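Local coordinates for ABC transporter periplasmic substrate-binding protein (Desulfovibrio alaskensis, PDB 5MY5), which probably captures tungstate in the periplasm with high selectivity and delivers it to an ABC transporter for uptake, at residues A31-T36 with N222-I227; V62-A67 with V81-A86; V76-V81 with K244-M249; T60-G63 with K69-E72. The protein carries 2 engineered substitutions. One frame throughout, in Å; residues are numbered along the deposited sequence.

Interaction 1 (A31-T36 with N222-I227)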
loop_
_atom_site.group_PDB
_atom_site.type_symbol
_atom_site.label_atom_id
_atom_site.label_comp_id
_atom_site.label_asym_id
_atom_site.label_seq_id
_atom_site.Cartn_x
_atom_site.Cartn_y
_atom_site.Cartn_z
ATOM N N ALA A 31 -9.987 5.068 11.144
ATOM C CA ALA A 31 -9.067 3.991 11.221
ATOM C C ALA A 31 -8.405 3.816 9.914
ATOM O O ALA A 31 -9.049 3.775 8.850
ATOM C CB ALA A 31 -9.782 2.704 11.589
ATOM N N THR A 32 -7.076 3.677 9.962
ATOM C CA THR A 32 -6.263 3.411 8.754
ATOM C C THR A 32 -5.116 2.439 9.057
ATOM O O THR A 32 -5.139 1.862 10.137
ATOM C CB THR A 32 -5.773 4.747 8.229
ATOM O OG1 THR A 32 -5.191 4.629 6.910
ATOM C CG2 THR A 32 -4.713 5.413 9.113
ATOM N N THR A 33 -4.221 2.257 8.124
ATOM C CA THR A 33 -3.207 1.218 8.279
ATOM C C THR A 33 -1.862 1.764 8.667
ATOM O O THR A 33 -1.548 2.917 8.375
ATOM C CB THR A 33 -3.061 0.407 7.026
ATOM O OG1 THR A 33 -2.466 1.161 5.947
ATOM C CG2 THR A 33 -4.454 -0.074 6.544
ATOM N N THR A 34 -1.029 0.890 9.250
ATOM C CA THR A 34 0.320 1.220 9.610
ATOM C C THR A 34 1.108 1.693 8.408
ATOM O O THR A 34 1.747 2.702 8.445
ATOM C CB THR A 34 0.938 -0.052 10.200
ATOM O OG1 THR A 34 0.135 -0.473 11.305
ATOM C CG2 THR A 34 2.436 0.198 10.630
ATOM N N SER A 35 0.960 1.042 7.265
ATOM C CA SER A 35 1.688 1.448 6.106
ATOM C C SER A 35 1.262 2.859 5.694
ATOM O O SER A 35 2.117 3.693 5.275
ATOM C CB SER A 35 1.567 0.501 4.887
ATOM O OG SER A 35 0.244 0.310 4.524
ATOM N N THR A 36 -0.050 3.140 5.799
ATOM C CA THR A 36 -0.556 4.475 5.425
ATOM C C THR A 36 0.123 5.527 6.295
ATOM O O THR A 36 0.633 6.576 5.797
ATOM C CB THR A 36 -2.077 4.545 5.558
ATOM O OG1 THR A 36 -2.674 3.539 4.731
ATOM C CG2 THR A 36 -2.581 5.892 5.050
ATOM N N ASN A 222 -1.582 -0.376 -5.469
ATOM C CA ASN A 222 -2.123 -0.528 -4.126
ATOM C C ASN A 222 -3.237 0.491 -3.988
ATOM O O ASN A 222 -2.972 1.618 -3.492
ATOM C CB ASN A 222 -1.021 -0.377 -3.115
ATOM C CG ASN A 222 -1.458 -0.726 -1.657
ATOM O OD1 ASN A 222 -2.159 -1.710 -1.456
ATOM N ND2 ASN A 222 -1.027 0.084 -0.671
ATOM N N GLN A 223 -4.441 0.108 -4.362
ATOM C CA GLN A 223 -5.596 1.007 -4.455
ATOM C C GLN A 223 -6.081 1.351 -3.000
ATOM O O GLN A 223 -6.445 0.473 -2.224
ATOM C CB GLN A 223 -6.741 0.420 -5.201
ATOM C CG GLN A 223 -7.900 1.373 -5.369
ATOM C CD GLN A 223 -7.551 2.581 -6.192
ATOM O OE1 GLN A 223 -7.075 2.464 -7.348
ATOM N NE2 GLN A 223 -7.811 3.766 -5.664
ATOM N N TYR A 224 -6.159 2.676 -2.703
ATOM C CA TYR A 224 -6.823 3.172 -1.520
ATOM C C TYR A 224 -8.271 3.543 -1.739
ATOM O O TYR A 224 -8.585 4.198 -2.805
ATOM C CB TYR A 224 -6.159 4.445 -1.035
ATOM C CG TYR A 224 -5.008 4.180 -0.197
ATOM C CD1 TYR A 224 -3.794 3.799 -0.754
ATOM C CD2 TYR A 224 -5.097 4.280 1.172
ATOM C CE1 TYR A 224 -2.688 3.531 0.047
ATOM C CE2 TYR A 224 -4.026 4.017 1.987
ATOM C CZ TYR A 224 -2.791 3.648 1.429
ATOM O OH TYR A 224 -1.738 3.398 2.252
ATOM N N SER A 225 -9.116 3.226 -0.753
ATOM C CA SER A 225 -10.492 3.700 -0.720
ATOM C C SER A 225 -10.846 4.234 0.655
ATOM O O SER A 225 -10.336 3.737 1.672
ATOM C CB SER A 225 -11.429 2.590 -1.085
ATOM O OG SER A 225 -11.085 2.115 -2.378
ATOM N N ALA A 226 -11.785 5.179 0.659
ATOM C CA ALA A 226 -12.414 5.584 1.903
ATOM C C ALA A 226 -13.750 4.918 2.025
ATOM O O ALA A 226 -14.464 4.722 0.986
ATOM C CB ALA A 226 -12.593 7.113 1.978
ATOM N N ILE A 227 -14.110 4.545 3.246
ATOM C CA ILE A 227 -15.430 3.894 3.488
ATOM C C ILE A 227 -16.003 4.459 4.761
ATOM O O ILE A 227 -15.558 4.169 5.870
ATOM C CB ILE A 227 -15.217 2.364 3.717
ATOM C CG1 ILE A 227 -14.484 1.730 2.539
ATOM C CG2 ILE A 227 -16.584 1.721 3.860
ATOM C CD1 ILE A 227 -13.938 0.312 2.802
HETATM O O HOH W 1 0.190 1.479 1.905
#
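Thr36 and Tyr224 bring their two chain segments together with CA atoms 9.4 Å apart. Strand 78-81 lies between strands 27-33 and 221-228 and pairs with both, parallel to the first and antiparallel to the second. Residues 31-33 end the first of these strands, Thr33 takes the N-cap position, and helix 34-39 then rises beside the tyrosine. With CG anti to its own carbonyl carbon (chi1 -84°), the Tyr224 ring reaches toward the helix and presents its hydroxyl end. Thr36 OG1 lies in the ring plane at the edge, hydrogen-bonded to Tyr224 OH at 2.7 Å, while Thr36 CG2 packs 3.9 Å from Tyr224 CE2. This turn from strand to helix carries a Thr-Thr-Thr-Ser sequence, consistent with the oxyanion-binding motif of TupA proteins, in a periplasmic binding protein fold. The hydroxyl network continues within it: Thr33 OG1 is 2.7 Å from Thr36 OG1 in a second hydrogen bond and also bonds to NE2 of His82. On the tyrosine side, water 1 is the second partner of Tyr224 OH, at 2.7 Å, and bridges the segments by its bond to Ser35 OG at 2.9 Å.

Interaction 2 (V62-A67 with V81-A86)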
loop_
_atom_site.group_PDB
_atom_site.type_symbol
_atom_site.label_atom_id
_atom_site.label_comp_id
_atom_site.label_asym_id
_atom_site.label_seq_id
_atom_site.Cartn_x
_atom_site.Cartn_y
_atom_site.Cartn_z
ATOM N N VAL A 62 -3.331 0.888 12.327
ATOM C CA VAL A 62 -3.277 -0.526 12.784
ATOM C C VAL A 62 -3.175 -1.403 11.587
ATOM O O VAL A 62 -3.121 -0.897 10.478
ATOM C CB VAL A 62 -4.537 -0.830 13.617
ATOM C CG1 VAL A 62 -4.480 -0.086 14.929
ATOM C CG2 VAL A 62 -5.853 -0.523 12.921
ATOM N N GLY A 63 -3.052 -2.715 11.760
ATOM C CA GLY A 63 -3.154 -3.578 10.590
ATOM C C GLY A 63 -4.563 -3.543 9.991
ATOM O O GLY A 63 -5.556 -3.183 10.627
ATOM N N THR A 64 -4.654 -3.933 8.725
ATOM C CA THR A 64 -5.953 -3.892 8.026
ATOM C C THR A 64 -7.109 -4.583 8.746
ATOM O O THR A 64 -8.250 -4.063 8.862
ATOM C CB THR A 64 -5.808 -4.439 6.568
ATOM O OG1 THR A 64 -4.853 -3.644 5.853
ATOM C CG2 THR A 64 -7.136 -4.416 5.853
ATOM N N GLY A 65 -6.859 -5.837 9.165
ATOM C CA GLY A 65 -7.916 -6.532 9.884
ATOM C C GLY A 65 -8.443 -5.795 11.096
ATOM O O GLY A 65 -9.661 -5.711 11.301
ATOM N N LYS A 66 -7.505 -5.255 11.833
ATOM C CA LYS A 66 -7.844 -4.504 13.044
ATOM C C LYS A 66 -8.594 -3.200 12.708
ATOM O O LYS A 66 -9.483 -2.831 13.444
ATOM C CB LYS A 66 -6.560 -4.189 13.819
ATOM C CG LYS A 66 -6.783 -3.526 15.186
ATOM C CD LYS A 66 -7.690 -4.347 16.157
ATOM C CE LYS A 66 -8.044 -3.529 17.389
ATOM N NZ LYS A 66 -7.021 -2.499 17.745
ATOM N N ALA A 67 -8.214 -2.569 11.586
ATOM C CA ALA A 67 -8.939 -1.347 11.133
ATOM C C ALA A 67 -10.344 -1.667 10.842
ATOM O O ALA A 67 -11.274 -0.943 11.190
ATOM C CB ALA A 67 -8.264 -0.735 9.940
ATOM N N VAL A 81 -8.362 2.600 3.759
ATOM C CA VAL A 81 -7.640 1.312 3.716
ATOM C C VAL A 81 -7.337 0.948 2.272
ATOM O O VAL A 81 -7.650 1.731 1.360
ATOM C CB VAL A 81 -8.416 0.166 4.415
ATOM C CG1 VAL A 81 -8.453 0.411 5.940
ATOM C CG2 VAL A 81 -9.796 0.110 3.877
ATOM N N HIS A 82 -6.651 -0.183 2.107
ATOM C CA HIS A 82 -6.140 -0.547 0.775
ATOM C C HIS A 82 -6.142 -2.052 0.598
ATOM O O HIS A 82 -5.078 -2.670 0.412
ATOM C CB HIS A 82 -4.750 0.057 0.551
ATOM C CG HIS A 82 -3.829 -0.116 1.701
ATOM N ND1 HIS A 82 -2.959 -1.164 1.799
ATOM C CD2 HIS A 82 -3.648 0.623 2.841
ATOM C CE1 HIS A 82 -2.274 -1.076 2.935
ATOM N NE2 HIS A 82 -2.685 0.005 3.598
ATOM N N ALA A 83 -7.336 -2.597 0.731
ATOM C CA ALA A 83 -7.558 -4.050 0.673
ATOM C C ALA A 83 -8.950 -4.390 0.071
ATOM O O ALA A 83 -9.920 -4.644 0.763
ATOM C CB ALA A 83 -7.382 -4.633 2.060
ATOM N N PRO A 84 -8.972 -4.365 -1.273
ATOM C CA PRO A 84 -10.271 -4.358 -1.953
ATOM C C PRO A 84 -11.224 -5.516 -1.577
ATOM O O PRO A 84 -12.362 -5.268 -1.349
ATOM C CB PRO A 84 -9.867 -4.338 -3.433
ATOM C CG PRO A 84 -8.524 -3.640 -3.454
ATOM C CD PRO A 84 -7.876 -4.023 -2.177
ATOM N N ALA A 85 -10.746 -6.750 -1.490
ATOM C CA ALA A 85 -11.667 -7.859 -1.134
ATOM C C ALA A 85 -12.259 -7.720 0.257
ATOM O O ALA A 85 -13.469 -7.900 0.448
ATOM C CB ALA A 85 -10.984 -9.236 -1.278
ATOM N N ALA A 86 -11.398 -7.391 1.240
ATOM C CA ALA A 86 -11.881 -7.209 2.600
ATOM C C ALA A 86 -12.823 -5.987 2.659
ATOM O O ALA A 86 -13.765 -6.000 3.407
ATOM C CB ALA A 86 -10.732 -7.002 3.476
HETATM O O HOH W 2 -5.520 -2.149 3.817
#
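Two apolar contacts join Thr64 and Ala67, on the first turn of helix 64-72, to the end of strand 78-81 and the chain that leaves it. Thr64 CG2 meets Ala83 CB methyl to methyl at 3.8 Å, and one turn on, Ala67 CB faces Val81 CG1 at 4.2 Å. The nearest CA atoms, those of Thr64 and Val81, are 7.0 Å apart. The polar link is made by solvent. The first Thr64 torsion (chi1 -59°) sets CG2 anti to the backbone N, facing Ala83, and OG1 anti to the carbonyl carbon, where it hydrogen-bonds to water 2 at 2.6 Å. The same water accepts a bond from the His82 backbone N at 2.8 Å and rests above the centre of the imidazole, 3.3 Å from its plane. Glu87 OE2 receives the backbone N-H of Ala83. Gly63 and Ala83 are the N-cap residues of helices 64-72 and 84-92, and the contact of Thr64 with Ala83 brings the two helix starts together. Such a cluster of helix N termini at the strand ends of an alpha/beta lobe is where oxyanion-binding periplasmic proteins commonly receive their ligand, and a similar role is likely in TupA.

Interaction 3 (V76-V81 with K244-M249); sequences VDILLV and KFVNWM
Phe245 and Val246, neighbours on helix 239-250, both receive the tip of Ile78 from strand 78-81. At Phe245 the first torsion is fully extended (chi1 -180°, CG anti to the backbone N), which sends the ring toward the sheet; Ile78 meets it at about a right angle, its CD1 3.7 Å from Phe245 CD2. Phe49 of helix 41-53 meets the same ring edge to face. Val246 closes over the isoleucine tip by one branch, CG2, which lies 4.0 Å from Ile78 CD1, and it also touches Ala226 and Pro228 of strand 221-228. Met249, one turn after Phe245, is tied to it by the helical bond from Met249 N to Phe245 O and lays its CG 3.5 Å above one face of the phenylalanine ring, offset toward the rim. The contact thus packs helix 239-250 against one face of the central sheet of its lobe. Every touching atom across it is carbon, with the CD1 methyl of Ile78 against both Phe245 and Val246, which implies cohesion by dispersion and exclusion of water.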
loop_
_atom_site.group_PDB
_atom_site.type_symbol
_atom_site.label_atom_id
_atom_site.label_comp_id
_atom_site.label_asym_id
_atom_site.label_seq_id
_atom_site.Cartn_x
_atom_site.Cartn_y
_atom_site.Cartn_z
ATOM N N VAL A 76 -14.955 4.071 15.149
ATOM C CA VAL A 76 -14.569 5.113 14.210
ATOM C C VAL A 76 -15.683 5.420 13.223
ATOM O O VAL A 76 -16.634 4.649 13.021
ATOM C CB VAL A 76 -13.255 4.740 13.439
ATOM C CG1 VAL A 76 -12.070 4.575 14.345
ATOM C CG2 VAL A 76 -13.464 3.516 12.536
ATOM N N ASP A 77 -15.603 6.591 12.600
ATOM C CA ASP A 77 -16.527 7.049 11.638
ATOM C C ASP A 77 -16.242 6.673 10.164
ATOM O O ASP A 77 -17.112 6.706 9.301
ATOM C CB ASP A 77 -16.573 8.584 11.710
ATOM C CG ASP A 77 -16.847 9.094 13.130
ATOM O OD1 ASP A 77 -17.903 8.689 13.717
ATOM O OD2 ASP A 77 -16.038 9.865 13.691
ATOM N N ILE A 78 -14.967 6.405 9.894
ATOM C CA ILE A 78 -14.503 6.181 8.490
ATOM C C ILE A 78 -13.246 5.340 8.501
ATOM O O ILE A 78 -12.454 5.397 9.416
ATOM C CB ILE A 78 -14.260 7.567 7.817
ATOM C CG1 ILE A 78 -14.119 7.387 6.342
ATOM C CG2 ILE A 78 -13.126 8.293 8.469
ATOM C CD1 ILE A 78 -14.114 8.717 5.604
ATOM N N LEU A 79 -13.112 4.582 7.434
ATOM C CA LEU A 79 -11.925 3.807 7.178
ATOM C C LEU A 79 -11.194 4.459 5.979
ATOM O O LEU A 79 -11.805 4.841 4.999
ATOM C CB LEU A 79 -12.290 2.358 6.748
ATOM C CG LEU A 79 -13.072 1.537 7.717
ATOM C CD1 LEU A 79 -13.151 0.076 7.238
ATOM C CD2 LEU A 79 -12.633 1.620 9.135
ATOM N N LEU A 80 -9.882 4.352 6.053
ATOM C CA LEU A 80 -9.035 4.651 4.823
ATOM C C LEU A 80 -8.109 3.466 4.747
ATOM O O LEU A 80 -7.153 3.339 5.489
ATOM C CB LEU A 80 -8.262 5.982 4.995
ATOM C CG LEU A 80 -7.381 6.340 3.800
ATOM C CD1 LEU A 80 -8.160 6.546 2.513
ATOM C CD2 LEU A 80 -6.562 7.615 4.220
ATOM N N VAL A 81 -8.362 2.600 3.759
ATOM C CA VAL A 81 -7.640 1.312 3.716
ATOM C C VAL A 81 -7.337 0.948 2.272
ATOM O O VAL A 81 -7.650 1.731 1.360
ATOM C CB VAL A 81 -8.416 0.166 4.415
ATOM C CG1 VAL A 81 -8.453 0.411 5.940
ATOM C CG2 VAL A 81 -9.796 0.110 3.877
ATOM N N LYS A 244 -17.978 14.439 4.424
ATOM C CA LYS A 244 -17.221 15.646 4.129
ATOM C C LYS A 244 -15.785 15.329 3.788
ATOM O O LYS A 244 -15.183 15.934 2.888
ATOM C CB LYS A 244 -17.350 16.631 5.257
ATOM C CG LYS A 244 -16.722 17.995 5.049
ATOM C CD LYS A 244 -17.412 18.888 3.994
ATOM C CE LYS A 244 -18.920 19.140 4.231
ATOM N NZ LYS A 244 -19.216 19.947 5.497
ATOM N N PHE A 245 -15.184 14.378 4.494
ATOM C CA PHE A 245 -13.819 13.969 4.212
ATOM C C PHE A 245 -13.755 13.348 2.813
ATOM O O PHE A 245 -12.772 13.576 2.120
ATOM C CB PHE A 245 -13.261 12.984 5.302
ATOM C CG PHE A 245 -11.883 12.543 5.060
ATOM C CD1 PHE A 245 -10.819 13.369 5.341
ATOM C CD2 PHE A 245 -11.638 11.310 4.552
ATOM C CE1 PHE A 245 -9.512 12.950 5.107
ATOM C CE2 PHE A 245 -10.317 10.876 4.393
ATOM C CZ PHE A 245 -9.284 11.674 4.637
ATOM N N VAL A 246 -14.693 12.446 2.486
ATOM C CA VAL A 246 -14.684 11.789 1.158
ATOM C C VAL A 246 -14.805 12.840 0.108
ATOM O O VAL A 246 -14.085 12.809 -0.903
ATOM C CB VAL A 246 -15.791 10.747 1.032
ATOM C CG1 VAL A 246 -15.895 10.098 -0.314
ATOM C CG2 VAL A 246 -15.607 9.641 2.031
ATOM N N ASN A 247 -15.680 13.791 0.365
ATOM C CA ASN A 247 -15.897 14.858 -0.631
ATOM C C ASN A 247 -14.627 15.645 -0.845
ATOM O O ASN A 247 -14.250 15.943 -1.952
ATOM C CB ASN A 247 -17.081 15.736 -0.177
ATOM C CG ASN A 247 -17.354 16.858 -1.122
ATOM O OD1 ASN A 247 -16.734 17.892 -1.040
ATOM N ND2 ASN A 247 -18.347 16.652 -1.992
ATOM N N TRP A 248 -13.975 16.069 0.263
ATOM C CA TRP A 248 -12.755 16.729 0.207
ATOM C C TRP A 248 -11.636 15.979 -0.510
ATOM O O TRP A 248 -10.944 16.539 -1.391
ATOM C CB TRP A 248 -12.340 17.145 1.627
ATOM C CG TRP A 248 -11.078 17.963 1.685
ATOM C CD1 TRP A 248 -10.982 19.303 1.447
ATOM C CD2 TRP A 248 -9.776 17.532 2.032
ATOM N NE1 TRP A 248 -9.702 19.704 1.573
ATOM C CE2 TRP A 248 -8.929 18.638 1.971
ATOM C CE3 TRP A 248 -9.213 16.277 2.399
ATOM C CZ2 TRP A 248 -7.569 18.548 2.222
ATOM C CZ3 TRP A 248 -7.913 16.195 2.684
ATOM C CH2 TRP A 248 -7.066 17.322 2.597
ATOM N N MET A 249 -11.496 14.666 -0.227
ATOM C CA MET A 249 -10.369 13.942 -0.770
ATOM C C MET A 249 -10.588 13.730 -2.260
ATOM O O MET A 249 -9.581 13.572 -2.988
ATOM C CB MET A 249 -10.294 12.498 -0.192
ATOM C CG MET A 249 -9.804 12.504 1.217
ATOM S SD MET A 249 -8.009 12.806 1.354
ATOM C CE MET A 249 -7.399 11.135 0.889
#

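Interaction 4 (T60-G63 with K69-E72); sequences TAVG and KMGE
Thr60, Val62 and Met70 meet without a flat group among them, so there are no faces or edges to assign; the central group is the thioether of Met70. The sulfur reaches the strand at two places on the same side of it. Val62 CG2 is 4.2 Å from Met70 SD, the two side chains slanting across each other, and Thr60 CG2 is 4.3 Å from the same sulfur atom. Between them Ala61 points its CB away from the helix, as expected in a regular strand. Met70 gets there by an extended second torsion (chi2 180°) that carries SD out from the helix, followed by a bend at chi3 (87°) that turns the terminal CE aside from that line. The side chain spans a wide gap: the CA atoms of Val62 and Met70 are 9.5 Å apart. Loose van der Waals contact is all that joins the segments here, near the protein surface, with exposed Thr60 at its margin. Along its edge, in the plane of the sheet, strand 56-62 pairs in parallel with strand 27-33 through backbone bonds of Thr60 and Val62 to Thr32. Gly63 starts the helix at once, which folds back along the sheet: this is the first half of a beta-alpha-beta crossover, leading through helix 64-72 to strand 78-81, as in Rossmann-like lobes of periplasmic binding proteins.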
loop_
_atom_site.group_PDB
_atom_site.type_symbol
_atom_site.label_atom_id
_atom_site.label_comp_id
_atom_site.label_asym_id
_atom_site.label_seq_id
_atom_site.Cartn_x
_atom_site.Cartn_y
_atom_site.Cartn_z
ATOM N N THR A 60 -6.164 6.441 13.929
ATOM C CA THR A 60 -5.366 5.414 14.521
ATOM C C THR A 60 -4.966 4.482 13.412
ATOM O O THR A 60 -5.834 4.091 12.544
ATOM C CB THR A 60 -6.245 4.672 15.514
ATOM O OG1 THR A 60 -6.497 5.606 16.596
ATOM C CG2 THR A 60 -5.551 3.488 16.120
ATOM N N ALA A 61 -3.680 4.116 13.438
ATOM C CA ALA A 61 -3.055 3.275 12.428
ATOM C C ALA A 61 -2.737 1.901 12.956
ATOM O O ALA A 61 -1.975 1.751 13.950
ATOM C CB ALA A 61 -1.790 3.961 11.916
ATOM N N VAL A 62 -3.331 0.888 12.327
ATOM C CA VAL A 62 -3.277 -0.526 12.784
ATOM C C VAL A 62 -3.175 -1.403 11.587
ATOM O O VAL A 62 -3.121 -0.897 10.478
ATOM C CB VAL A 62 -4.537 -0.830 13.617
ATOM C CG1 VAL A 62 -4.480 -0.086 14.929
ATOM C CG2 VAL A 62 -5.853 -0.523 12.921
ATOM N N GLY A 63 -3.052 -2.715 11.760
ATOM C CA GLY A 63 -3.154 -3.578 10.590
ATOM C C GLY A 63 -4.563 -3.543 9.991
ATOM O O GLY A 63 -5.556 -3.183 10.627
ATOM N N LYS A 69 -12.040 -4.197 11.932
ATOM C CA LYS A 69 -12.666 -4.538 13.209
ATOM C C LYS A 69 -13.078 -3.273 13.976
ATOM O O LYS A 69 -14.148 -3.261 14.531
ATOM C CB LYS A 69 -11.781 -5.434 14.098
ATOM C CG LYS A 69 -11.813 -6.920 13.701
ATOM C CD LYS A 69 -11.231 -7.897 14.748
ATOM C CE LYS A 69 -9.722 -7.816 14.890
ATOM N NZ LYS A 69 -8.912 -8.283 13.719
ATOM N N MET A 70 -12.251 -2.225 13.972
ATOM C CA MET A 70 -12.607 -0.963 14.591
ATOM C C MET A 70 -13.863 -0.374 13.981
ATOM O O MET A 70 -14.719 0.165 14.704
ATOM C CB MET A 70 -11.479 0.070 14.521
ATOM C CG MET A 70 -10.239 -0.243 15.398
ATOM S SD MET A 70 -8.905 0.945 15.333
ATOM C CE MET A 70 -9.557 2.049 16.663
ATOM N N GLY A 71 -14.039 -0.455 12.622
ATOM C CA GLY A 71 -15.244 -0.016 11.988
ATOM C C GLY A 71 -16.431 -0.862 12.377
ATOM O O GLY A 71 -17.502 -0.340 12.726
ATOM N N GLU A 72 -16.251 -2.185 12.355
ATOM C CA GLU A 72 -17.295 -3.062 12.849
ATOM C C GLU A 72 -17.698 -2.813 14.335
ATOM O O GLU A 72 -18.853 -2.897 14.618
ATOM C CB GLU A 72 -16.843 -4.515 12.678
ATOM C CG GLU A 72 -17.942 -5.527 12.962
ATOM C CD GLU A 72 -17.463 -6.953 12.745
ATOM O OE1 GLU A 72 -16.354 -7.135 12.213
ATOM O OE2 GLU A 72 -18.263 -7.874 13.100
#

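Overall arrangement
From the N terminus, the first segment met is 31-36, whose partner 222-227 comes 186 residues later, so interaction 1 closes a long loop that holds interactions 2 and 4 entirely. These two begin on the same stretch: interaction 4 closes first, folding helix 64-72 back on strand 56-62, and interaction 2 then brings the start of that helix to the chain after strand 78-81. Interaction 3 opens on this strand, shares Val81 with interaction 2, and ends on helix 239-250, crossing both interactions 1 and 2. Together they tie both faces of one sheet, strands 56-62, 27-33, 78-81 and 221-228, to its flanking helices.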